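Local coordinates for dihydrodipicolinate synthase (Agrobacterium tumefaciens, PDB 3B4U), which probably catalyses an aldolase-type condensation of pyruvate with aspartate semialdehyde on the pathway to lysine, at residues 30-44 with 65-78. Numbering follows the deposited sequence.
Sequences ARRCLSNGCDSVTLF and FIAAGIAPSRIVTG
Leu43 sets its CD1 methyl squarely over the face of the Phe65 ring, a CH-pi contact 3.9 Å from the centroid and only 2° off the ring normal. With CG beside the backbone N (chi1 -52°), the leucine fork reaches over to the neighbouring strand as well, where CD1 meets Ile75 CG2; CD2 lies near Phe65 CZ. Ala30 CB comes obliquely to the same ring, 3.6 Å from Phe65 CE2, and thereby brings helix 23-35 against helix 57-67. Strands 40-43 and 75-78 run parallel in the beta-alpha-beta unit of a TIM barrel, joined by four backbone hydrogen bonds: Val41 N to Arg74 O, Val76 N to Val41 O, Leu43 N to Val76 O and Gly78 N to Leu43 O. The other face of this strand pair carries Thr42, whose OG1 packs 3.3 Å from Val76 CB while hydrogen-bonded to Ser8 OG. On the exposed side, Arg31 bends at chi2 (-75°) and lays its guanidinium flat over Ile70 CG1, 3.4 Å from Arg31 CZ. Arg31 NH1 donates to Ala68 O (2.9 Å), just after helix 57-67, where Gly69 closes a Schellman motif; a water links Arg31 NE to that same carbonyl. Another water joins Arg74 NE to Asp39 O. The chemistry thus grades from an apolar layer between sheet and helices to a hydrated margin, where one arginine turns its guanidinium face, with no N-H pointing out of it, to isoleucine and an N-H edge to a helix-end carbonyl.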
# COMPACT_ATOMS: atom_id res chain seq x y z
N ALA B 30 -11.02 23.57 -3.72
CA ALA B 30 -11.83 23.21 -2.56
C ALA B 30 -12.91 24.26 -2.30
O ALA B 30 -14.06 23.94 -2.06
CB ALA B 30 -10.95 23.04 -1.33
N ARG B 31 -12.53 25.54 -2.33
CA ARG B 31 -13.50 26.60 -2.09
C ARG B 31 -14.61 26.58 -3.13
O ARG B 31 -15.77 26.81 -2.81
CB ARG B 31 -12.82 27.96 -2.13
CG ARG B 31 -11.94 28.23 -0.93
CD ARG B 31 -12.73 28.55 0.32
NE ARG B 31 -11.87 29.06 1.40
CZ ARG B 31 -12.26 29.21 2.67
NH1 ARG B 31 -11.39 29.67 3.54
NH2 ARG B 31 -13.47 28.90 3.09
N ARG B 32 -14.26 26.32 -4.38
CA ARG B 32 -15.25 26.22 -5.46
C ARG B 32 -16.21 25.06 -5.19
O ARG B 32 -17.43 25.21 -5.30
CB ARG B 32 -14.54 26.06 -6.80
CG ARG B 32 -15.48 25.71 -7.95
CD ARG B 32 -14.81 25.82 -9.32
NE ARG B 32 -13.61 24.98 -9.37
CZ ARG B 32 -12.43 25.33 -9.85
NH1 ARG B 32 -12.27 26.51 -10.43
NH2 ARG B 32 -11.41 24.51 -9.76
N CYS B 33 -15.69 23.89 -4.84
CA CYS B 33 -16.54 22.75 -4.57
C CYS B 33 -17.46 22.98 -3.38
O CYS B 33 -18.66 22.62 -3.42
CB CYS B 33 -15.66 21.51 -4.34
SG CYS B 33 -14.86 20.87 -5.82
N LEU B 34 -16.94 23.59 -2.33
CA LEU B 34 -17.76 23.97 -1.18
C LEU B 34 -18.83 24.97 -1.56
O LEU B 34 -20.02 24.76 -1.28
CB LEU B 34 -16.86 24.49 -0.06
CG LEU B 34 -15.93 23.46 0.60
CD1 LEU B 34 -14.85 24.16 1.40
CD2 LEU B 34 -16.67 22.46 1.47
N SER B 35 -18.48 25.97 -2.34
CA SER B 35 -19.46 26.97 -2.79
C SER B 35 -20.55 26.39 -3.66
O SER B 35 -21.70 26.85 -3.64
CB SER B 35 -18.71 28.08 -3.56
OG SER B 35 -19.62 29.04 -4.12
N ASN B 36 -20.22 25.39 -4.46
CA ASN B 36 -21.14 24.80 -5.41
C ASN B 36 -21.94 23.65 -4.86
O ASN B 36 -22.68 23.02 -5.62
CB ASN B 36 -20.39 24.35 -6.65
CG ASN B 36 -19.97 25.51 -7.52
OD1 ASN B 36 -20.53 26.62 -7.42
ND2 ASN B 36 -18.96 25.30 -8.35
N GLY B 37 -21.84 23.34 -3.56
CA GLY B 37 -22.73 22.36 -2.96
C GLY B 37 -22.12 21.28 -2.12
O GLY B 37 -22.84 20.48 -1.57
N CYS B 38 -20.80 21.23 -1.98
CA CYS B 38 -20.23 20.27 -1.06
C CYS B 38 -20.35 20.79 0.37
O CYS B 38 -20.07 21.96 0.66
CB CYS B 38 -18.76 20.00 -1.36
SG CYS B 38 -18.49 19.13 -2.92
N ASP B 39 -20.68 19.88 1.26
CA ASP B 39 -20.64 20.11 2.69
C ASP B 39 -19.24 20.03 3.28
O ASP B 39 -18.95 20.61 4.31
CB ASP B 39 -21.58 19.09 3.38
CG ASP B 39 -22.99 19.21 2.86
OD1 ASP B 39 -23.59 20.29 3.08
OD2 ASP B 39 -23.53 18.30 2.22
N SER B 40 -18.36 19.29 2.61
CA SER B 40 -16.97 19.14 3.02
C SER B 40 -16.15 18.78 1.81
O SER B 40 -16.67 18.51 0.74
CB SER B 40 -16.85 18.06 4.11
OG SER B 40 -17.15 16.77 3.60
N VAL B 41 -14.83 18.74 2.02
CA VAL B 41 -13.92 18.19 1.05
C VAL B 41 -13.08 17.12 1.70
O VAL B 41 -12.62 17.27 2.84
CB VAL B 41 -13.04 19.32 0.40
CG1 VAL B 41 -13.89 20.29 -0.42
CG2 VAL B 41 -12.19 20.09 1.44
N THR B 42 -12.85 16.06 0.96
CA THR B 42 -12.02 14.94 1.41
C THR B 42 -10.68 15.07 0.69
O THR B 42 -10.61 15.03 -0.54
CB THR B 42 -12.66 13.59 1.11
OG1 THR B 42 -13.85 13.48 1.87
CG2 THR B 42 -11.75 12.46 1.49
N LEU B 43 -9.63 15.27 1.47
CA LEU B 43 -8.27 15.37 0.96
C LEU B 43 -7.57 14.04 1.03
O LEU B 43 -7.78 13.30 1.99
CB LEU B 43 -7.48 16.38 1.81
CG LEU B 43 -8.12 17.74 2.00
CD1 LEU B 43 -7.15 18.65 2.74
CD2 LEU B 43 -8.64 18.36 0.69
N PHE B 44 -6.74 13.73 0.04
CA PHE B 44 -5.87 12.56 0.11
C PHE B 44 -6.67 11.27 0.02
O PHE B 44 -6.22 10.24 0.54
CB PHE B 44 -4.94 12.55 1.37
CG PHE B 44 -4.48 13.91 1.83
CD1 PHE B 44 -3.80 14.77 1.01
CD2 PHE B 44 -4.70 14.28 3.16
CE1 PHE B 44 -3.40 15.99 1.48
CE2 PHE B 44 -4.26 15.53 3.61
CZ PHE B 44 -3.63 16.35 2.76
N PHE B 65 -4.31 24.45 4.24
CA PHE B 65 -5.78 24.57 4.15
C PHE B 65 -6.33 25.31 5.35
O PHE B 65 -7.20 26.19 5.21
CB PHE B 65 -6.42 23.17 4.11
CG PHE B 65 -6.76 22.69 2.71
CD1 PHE B 65 -5.77 22.35 1.81
CD2 PHE B 65 -8.09 22.58 2.32
CE1 PHE B 65 -6.12 21.94 0.52
CE2 PHE B 65 -8.43 22.20 1.04
CZ PHE B 65 -7.44 21.87 0.13
N ILE B 66 -5.84 24.95 6.53
CA ILE B 66 -6.34 25.56 7.76
C ILE B 66 -5.92 27.03 7.85
O ILE B 66 -6.73 27.89 8.21
CB ILE B 66 -5.92 24.71 8.97
CG1 ILE B 66 -6.67 23.36 8.87
CG2 ILE B 66 -6.25 25.43 10.27
CD1 ILE B 66 -6.25 22.30 9.89
N ALA B 67 -4.69 27.35 7.47
CA ALA B 67 -4.25 28.75 7.46
C ALA B 67 -5.03 29.58 6.46
O ALA B 67 -5.26 30.77 6.69
CB ALA B 67 -2.76 28.83 7.17
N ALA B 68 -5.50 28.96 5.37
CA ALA B 68 -6.29 29.62 4.34
C ALA B 68 -7.76 29.79 4.78
O ALA B 68 -8.57 30.30 4.02
CB ALA B 68 -6.20 28.86 3.03
N GLY B 69 -8.11 29.28 5.93
CA GLY B 69 -9.39 29.58 6.52
C GLY B 69 -10.51 28.62 6.25
O GLY B 69 -11.62 28.91 6.64
N ILE B 70 -10.22 27.51 5.60
CA ILE B 70 -11.22 26.47 5.45
C ILE B 70 -11.40 25.81 6.81
O ILE B 70 -10.44 25.42 7.46
CB ILE B 70 -10.84 25.46 4.35
CG1 ILE B 70 -10.90 26.14 2.98
CG2 ILE B 70 -11.80 24.26 4.37
CD1 ILE B 70 -10.34 25.34 1.83
N ALA B 71 -12.64 25.73 7.27
CA ALA B 71 -12.91 25.18 8.59
C ALA B 71 -12.47 23.73 8.66
O ALA B 71 -12.83 22.94 7.78
CB ALA B 71 -14.42 25.27 8.87
N PRO B 72 -11.73 23.32 9.71
CA PRO B 72 -11.38 21.91 9.84
C PRO B 72 -12.60 20.98 9.80
O PRO B 72 -12.50 19.88 9.27
CB PRO B 72 -10.67 21.86 11.20
CG PRO B 72 -10.01 23.18 11.35
CD PRO B 72 -11.02 24.16 10.70
N SER B 73 -13.74 21.43 10.32
CA SER B 73 -14.95 20.64 10.26
C SER B 73 -15.53 20.44 8.88
O SER B 73 -16.48 19.66 8.71
CB SER B 73 -16.00 21.23 11.19
OG SER B 73 -16.37 22.53 10.77
N ARG B 74 -14.97 21.12 7.88
CA ARG B 74 -15.30 20.88 6.49
C ARG B 74 -14.22 20.11 5.75
O ARG B 74 -14.27 20.03 4.53
CB ARG B 74 -15.62 22.20 5.79
CG ARG B 74 -16.92 22.81 6.32
CD ARG B 74 -17.35 24.00 5.53
NE ARG B 74 -18.56 24.57 6.09
CZ ARG B 74 -18.67 25.79 6.64
NH1 ARG B 74 -17.65 26.66 6.76
NH2 ARG B 74 -19.87 26.13 7.08
N ILE B 75 -13.30 19.48 6.48
CA ILE B 75 -12.21 18.71 5.90
C ILE B 75 -12.27 17.29 6.42
O ILE B 75 -12.34 17.04 7.62
CB ILE B 75 -10.84 19.32 6.24
CG1 ILE B 75 -10.75 20.74 5.71
CG2 ILE B 75 -9.70 18.46 5.68
CD1 ILE B 75 -9.50 21.49 6.15
N VAL B 76 -12.24 16.33 5.50
CA VAL B 76 -12.06 14.90 5.78
C VAL B 76 -10.69 14.53 5.24
O VAL B 76 -10.32 15.00 4.17
CB VAL B 76 -13.16 14.08 5.08
CG1 VAL B 76 -12.96 12.58 5.25
CG2 VAL B 76 -14.55 14.51 5.59
N THR B 77 -9.91 13.72 5.96
CA THR B 77 -8.62 13.28 5.45
C THR B 77 -8.60 11.79 5.20
O THR B 77 -8.86 10.99 6.11
CB THR B 77 -7.48 13.67 6.39
OG1 THR B 77 -7.68 13.08 7.67
CG2 THR B 77 -7.39 15.16 6.57
N GLY B 78 -8.21 11.39 4.00
CA GLY B 78 -7.95 9.99 3.70
C GLY B 78 -6.66 9.52 4.32
O GLY B 78 -5.67 10.24 4.33
O HOH W 1 -9.41 30.35 0.91
O HOH W 2 -20.47 22.58 5.47
O HOH W 3 -19.37 18.89 7.06